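Local atomic coordinates of putative sporulation-specific glycosylase ydhD (Bacillus subtilis subsp. subtilis str. 168, PDB entry 3CZ8), a protein that probably hydrolyses glycosidic bonds of polysaccharides in sporulation, here seen as the glycosyl hydrolase 18 domain of a longer protein with LysM repeats. Residues S239-N243 / Q244-E248; T61-R65 / R66-L70; E84-H87 / Q88-N92; T97-V100 / N101-D105. The protein carries 1 engineered substitution. All blocks are in the same frame, centred on the assembly; numbering follows the deposited sequence.

How the contacts relate
All four contacts are local, each within one unbroken run of chain. Contact 1 starts a helix with a capping box of reciprocal side-chain-to-backbone bonds; contact 2 ends one with backbone bonds backed by a CH-pi contact of proline on tryptophan, and mixes buried with exposed residues. Contacts 3 and 4 lie on successive helices, 83-90 and 93-110, which meet where Val89 CG1 touches Leu99 CD2 at 3.8 Å. Both bury their valine, leucine and isoleucine pairs and keep polar residues on the outer side. Contact 1, across the chain's centre from these two and beside the antiparallel five-stranded sheet, buries Asn243 and Asn245 where the second subunit packs; contact 2 also touches that subunit.

Contact 1: S239-N243 / Q244-E248; sequences SAISN and QNAIE
One face of the Asn245 amide is covered by Ser242, whose OG sits 3.2 Å from Asn245 CG. Ser242 N donates to Asn245 OD1 over 3.2 Å, reaching the oxygen from 38° above the carbonyl plane. At the amide's far edge, ND2 gives a hydrogen nearly within its own plane to Glu248 OE1, 2.9 Å away; Trp306 O of the second subunit also binds ND2. Gln244 NE2 bonds to Glu248 OE2 at 2.9 Å, on the anti side of the carboxylate, while Gln244 OE1 takes a hydrogen from Asn243 ND2 of the second subunit, an exchange that the two chains make reciprocally. Ser242 OG lies between the backbone N and the carbonyl carbon (chi1 84°), a position from which it accepts Asn245 N at 3.0 Å along a nearly straight bond. Ser242 O then takes Ala246 N at 3.1 Å and opens the helical ladder. Beneath the polar cap Ile241 supplies the apolar contact, CB against Asn245 CB at 3.7 Å and CD1 alongside Ala246. The reciprocal side-chain-to-backbone bonds of Ser242 and Asn245 are a capping box, turning strand 239-241 into helix 243-252, an arrangement consistent with the alpha+beta insertion domain found in many family 18 hydrolases.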
loop_
_atom_site.group_PDB
_atom_site.type_symbol
_atom_site.label_atom_id
_atom_site.label_comp_id
_atom_site.label_asym_id
_atom_site.label_seq_id
_atom_site.Cartn_x
_atom_site.Cartn_y
_atom_site.Cartn_z
ATOM N N SER A 239 -3.508 1.893 15.936
ATOM C CA SER A 239 -3.338 1.135 14.703
ATOM C C SER A 239 -3.152 2.085 13.529
ATOM O O SER A 239 -4.015 2.926 13.259
ATOM C CB SER A 239 -4.534 0.211 14.457
ATOM O OG SER A 239 -4.639 -0.774 15.467
ATOM N N ALA A 240 -2.012 1.945 12.853
ATOM C CA ALA A 240 -1.680 2.706 11.651
ATOM C C ALA A 240 -2.332 2.050 10.442
ATOM O O ALA A 240 -1.975 0.931 10.058
ATOM C CB ALA A 240 -0.164 2.778 11.467
ATOM N N ILE A 241 -3.302 2.748 9.857
ATOM C CA ILE A 241 -4.110 2.198 8.772
ATOM C C ILE A 241 -4.153 3.165 7.589
ATOM O O ILE A 241 -3.941 4.367 7.755
ATOM C CB ILE A 241 -5.565 1.847 9.241
ATOM C CG1 ILE A 241 -6.348 3.098 9.654
ATOM C CG2 ILE A 241 -5.561 0.815 10.377
ATOM C CD1 ILE A 241 -7.779 2.811 10.045
ATOM N N SER A 242 -4.408 2.636 6.396
ATOM C CA SER A 242 -4.503 3.465 5.201
ATOM C C SER A 242 -5.813 4.240 5.227
ATOM O O SER A 242 -6.710 3.931 6.014
ATOM C CB SER A 242 -4.385 2.616 3.922
ATOM O OG SER A 242 -5.635 2.050 3.546
ATOM N N ASN A 243 -5.920 5.250 4.371
ATOM C CA ASN A 243 -7.138 6.034 4.280
ATOM C C ASN A 243 -8.335 5.208 3.813
ATOM O O ASN A 243 -9.447 5.412 4.295
ATOM C CB ASN A 243 -6.915 7.263 3.404
ATOM C CG ASN A 243 -5.922 8.239 4.021
ATOM O OD1 ASN A 243 -6.024 8.578 5.201
ATOM N ND2 ASN A 243 -4.950 8.681 3.232
ATOM N N GLN A 244 -8.092 4.257 2.908
ATOM C CA GLN A 244 -9.133 3.321 2.489
ATOM C C GLN A 244 -9.534 2.376 3.627
ATOM O O GLN A 244 -10.723 2.096 3.799
ATOM C CB GLN A 244 -8.721 2.527 1.248
ATOM C CG GLN A 244 -9.908 1.841 0.578
ATOM C CD GLN A 244 -9.531 1.033 -0.634
ATOM O OE1 GLN A 244 -8.803 1.500 -1.511
ATOM N NE2 GLN A 244 -10.043 -0.192 -0.702
ATOM N N ASN A 245 -8.551 1.918 4.408
ATOM C CA ASN A 245 -8.808 1.113 5.617
ATOM C C ASN A 245 -9.735 1.785 6.616
ATOM O O ASN A 245 -10.574 1.122 7.218
ATOM C CB ASN A 245 -7.515 0.756 6.345
ATOM C CG ASN A 245 -6.650 -0.212 5.583
ATOM O OD1 ASN A 245 -5.456 -0.310 5.853
ATOM N ND2 ASN A 245 -7.238 -0.943 4.637
ATOM N N ALA A 246 -9.561 3.093 6.801
ATOM C CA ALA A 246 -10.445 3.887 7.649
ATOM C C ALA A 246 -11.889 3.882 7.149
ATOM O O ALA A 246 -12.818 3.694 7.931
ATOM C CB ALA A 246 -9.925 5.306 7.764
ATOM N N ILE A 247 -12.063 4.088 5.845
ATOM C CA ILE A 247 -13.379 4.014 5.203
ATOM C C ILE A 247 -13.980 2.615 5.339
ATOM O O ILE A 247 -15.165 2.479 5.639
ATOM C CB ILE A 247 -13.300 4.488 3.729
ATOM C CG1 ILE A 247 -13.397 6.014 3.689
ATOM C CG2 ILE A 247 -14.399 3.866 2.859
ATOM C CD1 ILE A 247 -12.531 6.651 2.630
ATOM N N GLU A 248 -13.143 1.592 5.168
ATOM C CA GLU A 248 -13.541 0.194 5.340
ATOM C C GLU A 248 -13.999 -0.131 6.763
ATOM O O GLU A 248 -14.925 -0.923 6.946
ATOM C CB GLU A 248 -12.405 -0.742 4.918
ATOM C CG GLU A 248 -12.214 -0.824 3.392
ATOM C CD GLU A 248 -10.831 -1.320 2.980
ATOM O OE1 GLU A 248 -9.956 -1.530 3.855
ATOM O OE2 GLU A 248 -10.619 -1.501 1.765
#

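Contact 2: T61-R65 / R66-L70; sequences TTWQR and RVTPL
Trp63 and Pro69 cross at about a right angle, the proline ring standing on one face of the indole. Pro69 CD lies 3.5 Å from the centroid of the six-membered ring of Trp63 and only 11° off its normal, a well-centred CH-pi contact, and Pro69 CG leans over the pyrrole side to reach Trp63 NE1 at 3.5 Å. The indole is set by CG lying beside the backbone N of Trp63 (chi1 -81°), which brings the ring back over the following strand although the CB starts out away from it. Its NE1 is bonded to Gly111 O, which, together with the proline, is likely to limit the ring's rotation. Replacing Trp63 by an alanine would probably leave that carbonyl without its donor and a gap over the proline ring. Thr62 works one residue earlier: its OG1 turns back to Ala58 O in the preceding helical turn, while the methyl CG2 faces the emerging chain, 3.8 Å from Val67 CG1 and 3.7 Å from Pro69 N. The backbone between these side chains reverses at Arg66, whose positive phi (64°) lets Arg66 N bond to Trp63 O at 3.0 Å and Val67 N to Thr62 O at 3.4 Å, the latter weak. This pair of bonds is a Schellman motif. It ends helix 56-64 and delivers the chain into strand 68-77, closing a beta-alpha-beta unit with strand 35-42, the repeating crossover of the TIM barrel.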
loop_
_atom_site.group_PDB
_atom_site.type_symbol
_atom_site.label_atom_id
_atom_site.label_comp_id
_atom_site.label_asym_id
_atom_site.label_seq_id
_atom_site.Cartn_x
_atom_site.Cartn_y
_atom_site.Cartn_z
ATOM N N THR A 61 11.701 1.810 -16.346
ATOM C CA THR A 61 10.266 2.041 -16.525
ATOM C C THR A 61 9.892 3.499 -16.255
ATOM O O THR A 61 9.107 4.087 -17.001
ATOM C CB THR A 61 9.431 1.095 -15.619
ATOM O OG1 THR A 61 9.902 -0.250 -15.768
ATOM C CG2 THR A 61 7.945 1.147 -15.971
ATOM N N THR A 62 10.474 4.075 -15.199
ATOM C CA THR A 62 10.213 5.469 -14.815
ATOM C C THR A 62 10.671 6.446 -15.903
ATOM O O THR A 62 9.915 7.340 -16.293
ATOM C CB THR A 62 10.863 5.833 -13.446
ATOM O OG1 THR A 62 10.558 4.820 -12.479
ATOM C CG2 THR A 62 10.348 7.167 -12.931
ATOM N N TRP A 63 11.896 6.254 -16.399
ATOM C CA TRP A 63 12.443 7.073 -17.487
ATOM C C TRP A 63 11.560 7.067 -18.730
ATOM O O TRP A 63 11.275 8.126 -19.295
ATOM C CB TRP A 63 13.845 6.600 -17.879
ATOM C CG TRP A 63 14.975 7.069 -16.999
ATOM C CD1 TRP A 63 15.899 6.279 -16.369
ATOM C CD2 TRP A 63 15.329 8.426 -16.683
ATOM N NE1 TRP A 63 16.796 7.057 -15.673
ATOM C CE2 TRP A 63 16.476 8.376 -15.855
ATOM C CE3 TRP A 63 14.791 9.680 -17.017
ATOM C CZ2 TRP A 63 17.083 9.525 -15.348
ATOM C CZ3 TRP A 63 15.403 10.827 -16.510
ATOM C CH2 TRP A 63 16.535 10.737 -15.689
ATOM N N GLN A 64 11.118 5.872 -19.130
ATOM C CA GLN A 64 10.247 5.680 -20.296
ATOM C C GLN A 64 8.888 6.366 -20.170
ATOM O O GLN A 64 8.251 6.679 -21.176
ATOM C CB GLN A 64 10.058 4.185 -20.579
ATOM C CG GLN A 64 11.259 3.524 -21.254
ATOM C CD GLN A 64 11.317 2.017 -21.039
ATOM O OE1 GLN A 64 10.421 1.422 -20.437
ATOM N NE2 GLN A 64 12.382 1.394 -21.532
ATOM N N ARG A 65 8.459 6.611 -18.933
ATOM C CA ARG A 65 7.194 7.289 -18.654
ATOM C C ARG A 65 7.333 8.818 -18.578
ATOM O O ARG A 65 6.352 9.527 -18.317
ATOM C CB ARG A 65 6.575 6.727 -17.371
ATOM C CG ARG A 65 5.949 5.338 -17.548
ATOM C CD ARG A 65 5.804 4.567 -16.233
ATOM N NE ARG A 65 4.933 5.234 -15.264
ATOM C CZ ARG A 65 5.349 5.770 -14.118
ATOM N NH1 ARG A 65 6.631 5.721 -13.779
ATOM N NH2 ARG A 65 4.478 6.355 -13.306
ATOM N N ARG A 66 8.553 9.305 -18.828
ATOM C CA ARG A 66 8.907 10.741 -18.801
ATOM C C ARG A 66 8.751 11.371 -17.409
ATOM O O ARG A 66 8.214 12.471 -17.246
ATOM C CB ARG A 66 8.175 11.542 -19.895
ATOM C CG ARG A 66 8.573 11.156 -21.321
ATOM C CD ARG A 66 8.030 12.144 -22.349
ATOM N NE ARG A 66 8.634 13.471 -22.207
ATOM C CZ ARG A 66 8.335 14.528 -22.959
ATOM N NH1 ARG A 66 8.945 15.685 -22.740
ATOM N NH2 ARG A 66 7.430 14.437 -23.926
ATOM N N VAL A 67 9.238 10.638 -16.413
ATOM C CA VAL A 67 9.199 11.026 -15.008
ATOM C C VAL A 67 10.607 10.734 -14.490
ATOM O O VAL A 67 11.237 9.777 -14.947
ATOM C CB VAL A 67 8.093 10.211 -14.258
ATOM C CG1 VAL A 67 8.215 10.316 -12.758
ATOM C CG2 VAL A 67 6.697 10.674 -14.678
ATOM N N THR A 68 11.121 11.560 -13.573
ATOM C CA THR A 68 12.490 11.376 -13.057
ATOM C C THR A 68 12.565 10.345 -11.922
ATOM O O THR A 68 11.932 10.526 -10.888
ATOM C CB THR A 68 13.105 12.707 -12.542
ATOM O OG1 THR A 68 12.866 13.758 -13.483
ATOM C CG2 THR A 68 14.604 12.563 -12.319
ATOM N N PRO A 69 13.340 9.260 -12.109
ATOM C CA PRO A 69 13.579 8.363 -10.981
ATOM C C PRO A 69 14.647 8.894 -10.020
ATOM O O PRO A 69 15.776 9.196 -10.428
ATOM C CB PRO A 69 14.040 7.066 -11.650
ATOM C CG PRO A 69 14.641 7.488 -12.940
ATOM C CD PRO A 69 13.995 8.788 -13.344
ATOM N N LEU A 70 14.284 9.002 -8.748
ATOM C CA LEU A 70 15.209 9.453 -7.718
ATOM C C LEU A 70 15.516 8.319 -6.755
ATOM O O LEU A 70 14.634 7.543 -6.412
ATOM C CB LEU A 70 14.631 10.659 -6.962
ATOM C CG LEU A 70 14.138 11.875 -7.764
ATOM C CD1 LEU A 70 13.439 12.885 -6.857
ATOM C CD2 LEU A 70 15.266 12.553 -8.511
#

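Contact 3: E84-H87 / Q88-N92; sequences EIVH and QVLNN
His87 presents one face of its imidazole to Asn91, whose ND2 stands 3.4 Å above the ring plane, over its centre. The ring and amide planes are 31° apart, so the amide leans across the ring and does not stack flat on it. That ND2 also bonds to His87 O at 2.7 Å, nearly straight and within the amide's own plane, and a second partner, Asp126 OD1, holds it as well. The other carboxylate oxygen of Asp126 meets His87 ND1 weakly. CG of His87 is anti to the backbone N (chi1 -177°), which sets the imidazole beside the Asn91 amide at the helix end. A leucine in place of His87 would probably cost Asp126 its weak bond and leave Asn91 ND2 without the flat ring face beneath it. On the inner side Val86 and Leu90 run side by side, CG2 to CD1 4.1 Å, while Leu90 N bonds to Val86 O at 2.9 Å. Helix 83-90 sits among two helices and a strand: Leu90 packs against Phe130 and Phe133 of helix 127-143, Val89 against Arg96 and Leu99 of helix 93-110, and the Val86 side chain packs on Asn75 of strand 68-77 and lies about 8 Å from that of Glu120, the predicted proton donor.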
loop_
_atom_site.group_PDB
_atom_site.type_symbol
_atom_site.label_atom_id
_atom_site.label_comp_id
_atom_site.label_asym_id
_atom_site.label_seq_id
_atom_site.Cartn_x
_atom_site.Cartn_y
_atom_site.Cartn_z
ATOM N N GLU A 84 22.197 7.767 15.582
ATOM C CA GLU A 84 23.645 7.647 15.772
ATOM C C GLU A 84 24.446 7.455 14.481
ATOM O O GLU A 84 25.514 8.046 14.336
ATOM C CB GLU A 84 23.973 6.524 16.767
ATOM C CG GLU A 84 23.689 6.871 18.233
ATOM C CD GLU A 84 22.244 6.616 18.661
ATOM O OE1 GLU A 84 21.880 7.041 19.778
ATOM O OE2 GLU A 84 21.472 5.992 17.894
ATOM N N ILE A 85 23.944 6.622 13.566
ATOM C CA ILE A 85 24.629 6.344 12.293
ATOM C C ILE A 85 24.845 7.610 11.452
ATOM O O ILE A 85 25.946 7.836 10.939
ATOM C CB ILE A 85 23.917 5.223 11.472
ATOM C CG1 ILE A 85 24.207 3.852 12.094
ATOM C CG2 ILE A 85 24.346 5.238 10.002
ATOM C CD1 ILE A 85 23.826 2.665 11.231
ATOM N N VAL A 86 23.803 8.437 11.348
ATOM C CA VAL A 86 23.890 9.721 10.647
ATOM C C VAL A 86 24.824 10.712 11.373
ATOM O O VAL A 86 25.541 11.471 10.719
ATOM C CB VAL A 86 22.472 10.327 10.327
ATOM C CG1 VAL A 86 21.722 10.737 11.590
ATOM C CG2 VAL A 86 22.570 11.494 9.348
ATOM N N HIS A 87 24.846 10.657 12.708
ATOM C CA HIS A 87 25.742 11.483 13.533
ATOM C C HIS A 87 27.222 11.163 13.283
ATOM O O HIS A 87 28.049 12.068 13.193
ATOM C CB HIS A 87 25.401 11.322 15.019
ATOM C CG HIS A 87 26.218 12.184 15.932
ATOM N ND1 HIS A 87 25.819 13.447 16.313
ATOM C CD2 HIS A 87 27.399 11.958 16.557
ATOM C CE1 HIS A 87 26.726 13.969 17.119
ATOM N NE2 HIS A 87 27.697 13.086 17.282
ATOM N N GLN A 88 27.537 9.876 13.161
ATOM C CA GLN A 88 28.900 9.413 12.903
ATOM C C GLN A 88 29.387 9.827 11.516
ATOM O O GLN A 88 30.581 10.042 11.311
ATOM C CB GLN A 88 28.992 7.891 13.055
ATOM C CG GLN A 88 28.971 7.393 14.499
ATOM C CD GLN A 88 28.935 5.876 14.594
ATOM O OE1 GLN A 88 27.977 5.235 14.160
ATOM N NE2 GLN A 88 29.979 5.296 15.174
ATOM N N VAL A 89 28.449 9.933 10.576
ATOM C CA VAL A 89 28.738 10.379 9.216
ATOM C C VAL A 89 28.966 11.895 9.180
ATOM O O VAL A 89 29.977 12.362 8.643
ATOM C CB VAL A 89 27.607 9.969 8.239
ATOM C CG1 VAL A 89 27.773 10.652 6.891
ATOM C CG2 VAL A 89 27.582 8.461 8.059
ATOM N N LEU A 90 28.041 12.648 9.776
ATOM C CA LEU A 90 28.078 14.110 9.755
ATOM C C LEU A 90 29.257 14.729 10.521
ATOM O O LEU A 90 29.607 15.888 10.289
ATOM C CB LEU A 90 26.748 14.694 10.260
ATOM C CG LEU A 90 25.501 14.501 9.380
ATOM C CD1 LEU A 90 24.281 15.149 10.015
ATOM C CD2 LEU A 90 25.706 15.025 7.960
ATOM N N ASN A 91 29.868 13.953 11.415
ATOM C CA ASN A 91 30.978 14.435 12.237
ATOM C C ASN A 91 32.357 13.918 11.803
ATOM O O ASN A 91 33.386 14.378 12.302
ATOM C CB ASN A 91 30.716 14.146 13.717
ATOM C CG ASN A 91 29.610 15.008 14.288
ATOM O OD1 ASN A 91 29.871 16.046 14.896
ATOM N ND2 ASN A 91 28.365 14.590 14.089
ATOM N N ASN A 92 32.369 12.962 10.880
ATOM C CA ASN A 92 33.604 12.513 10.251
ATOM C C ASN A 92 33.658 13.035 8.812
ATOM O O ASN A 92 32.923 12.542 7.955
ATOM C CB ASN A 92 33.712 10.980 10.300
ATOM C CG ASN A 92 35.008 10.449 9.687
ATOM O OD1 ASN A 92 36.006 11.162 9.570
ATOM N ND2 ASN A 92 34.995 9.174 9.308
#

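Contact 4: T97-V100 / N101-D105; sequences TNLV and NNIYD
Asn98 OD1 and Asn102 ND2, two amide atoms, lie 3.0 Å apart, with the two amide planes turned 77° against each other. With chi1 at 179° the Asn98 side chain points away from its own N and its amide comes beside Asn102. Both amides reach the same loop: Asn98 ND2 bonds to Asn46 O, and Asn102 ND2 to Gly47 O, with a weak bond to Asp48 OD2. Thr97 and Asn101 point the same way side by side, CG2 to ND2 3.7 Å; Asn101 OD1 accepts from Arg140 NE, and Thr97 OG1 bonds back to Pro93 O. The apolar contact is Leu99 with Ile103, where CG and CD1 of the leucine both stand 3.8 Å from Ile103 CD1. Backbone bonds run in step beneath, each from an N-H to the carbonyl four residues earlier, such as Ile103 N to Leu99 O at 2.9 Å and Tyr104 N to Val100 O at 3.2 Å. Helix 93-110 therefore has an apolar side, where Ile103 meets Val115 and Ile117 of strand 114-118, and Leu99 and Val100 meet Phe133 of helix 127-143. Arg140 of that helix also makes a cation-pi contact with Tyr104, tying the two helices together.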
loop_
_atom_site.group_PDB
_atom_site.type_symbol
_atom_site.label_atom_id
_atom_site.label_comp_id
_atom_site.label_asym_id
_atom_site.label_seq_id
_atom_site.Cartn_x
_atom_site.Cartn_y
_atom_site.Cartn_z
ATOM N N THR A 97 32.367 12.852 2.928
ATOM C CA THR A 97 32.972 12.899 1.592
ATOM C C THR A 97 32.789 11.548 0.902
ATOM O O THR A 97 32.415 11.490 -0.272
ATOM C CB THR A 97 34.481 13.264 1.659
ATOM O OG1 THR A 97 34.625 14.600 2.149
ATOM C CG2 THR A 97 35.138 13.186 0.290
ATOM N N ASN A 98 33.044 10.472 1.647
ATOM C CA ASN A 98 32.814 9.112 1.169
ATOM C C ASN A 98 31.360 8.900 0.755
ATOM O O ASN A 98 31.102 8.325 -0.299
ATOM C CB ASN A 98 33.232 8.080 2.226
ATOM C CG ASN A 98 32.991 6.646 1.781
ATOM O OD1 ASN A 98 33.156 6.307 0.608
ATOM N ND2 ASN A 98 32.607 5.794 2.724
ATOM N N LEU A 99 30.427 9.392 1.571
ATOM C CA LEU A 99 28.995 9.314 1.269
ATOM C C LEU A 99 28.610 10.120 0.027
ATOM O O LEU A 99 27.854 9.628 -0.816
ATOM C CB LEU A 99 28.145 9.719 2.490
ATOM C CG LEU A 99 26.615 9.647 2.359
ATOM C CD1 LEU A 99 26.144 8.272 1.900
ATOM C CD2 LEU A 99 25.930 10.021 3.653
ATOM N N VAL A 100 29.144 11.337 -0.086
ATOM C CA VAL A 100 28.925 12.197 -1.259
ATOM C C VAL A 100 29.384 11.515 -2.563
ATOM O O VAL A 100 28.648 11.499 -3.560
ATOM C CB VAL A 100 29.579 13.606 -1.068
ATOM C CG1 VAL A 100 29.763 14.329 -2.393
ATOM C CG2 VAL A 100 28.736 14.467 -0.135
ATOM N N ASN A 101 30.577 10.922 -2.529
ATOM C CA ASN A 101 31.114 10.188 -3.677
ATOM C C ASN A 101 30.321 8.925 -4.003
ATOM O O ASN A 101 30.055 8.650 -5.176
ATOM C CB ASN A 101 32.602 9.854 -3.480
ATOM C CG ASN A 101 33.495 11.083 -3.554
ATOM O OD1 ASN A 101 33.257 11.996 -4.345
ATOM N ND2 ASN A 101 34.528 11.108 -2.721
ATOM N N ASN A 102 29.940 8.176 -2.966
ATOM C CA ASN A 102 29.127 6.963 -3.125
ATOM C C ASN A 102 27.741 7.221 -3.697
ATOM O O ASN A 102 27.259 6.432 -4.509
ATOM C CB ASN A 102 28.998 6.213 -1.804
ATOM C CG ASN A 102 30.289 5.546 -1.387
ATOM O OD1 ASN A 102 31.150 5.241 -2.217
ATOM N ND2 ASN A 102 30.437 5.326 -0.089
ATOM N N ILE A 103 27.115 8.320 -3.269
ATOM C CA ILE A 103 25.806 8.737 -3.785
ATOM C C ILE A 103 25.910 9.093 -5.271
ATOM O O ILE A 103 25.033 8.726 -6.063
ATOM C CB ILE A 103 25.195 9.919 -2.967
ATOM C CG1 ILE A 103 24.652 9.437 -1.620
ATOM C CG2 ILE A 103 24.067 10.592 -3.729
ATOM C CD1 ILE A 103 24.405 10.558 -0.617
ATOM N N TYR A 104 26.987 9.788 -5.642
ATOM C CA TYR A 104 27.265 10.073 -7.051
ATOM C C TYR A 104 27.478 8.782 -7.838
ATOM O O TYR A 104 26.926 8.624 -8.928
ATOM C CB TYR A 104 28.474 11.008 -7.232
ATOM C CG TYR A 104 28.677 11.401 -8.682
ATOM C CD1 TYR A 104 29.533 10.674 -9.516
ATOM C CD2 TYR A 104 27.986 12.480 -9.232
ATOM C CE1 TYR A 104 29.698 11.016 -10.853
ATOM C CE2 TYR A 104 28.149 12.833 -10.567
ATOM C CZ TYR A 104 29.005 12.097 -11.371
ATOM O OH TYR A 104 29.172 12.445 -12.693
ATOM N N ASP A 105 28.281 7.873 -7.283
ATOM C CA ASP A 105 28.552 6.578 -7.916
ATOM C C ASP A 105 27.279 5.757 -8.071
ATOM O O ASP A 105 27.128 5.039 -9.053
ATOM C CB ASP A 105 29.596 5.777 -7.127
ATOM C CG ASP A 105 30.998 6.365 -7.230
ATOM O OD1 ASP A 105 31.861 5.960 -6.422
ATOM O OD2 ASP A 105 31.241 7.226 -8.105
#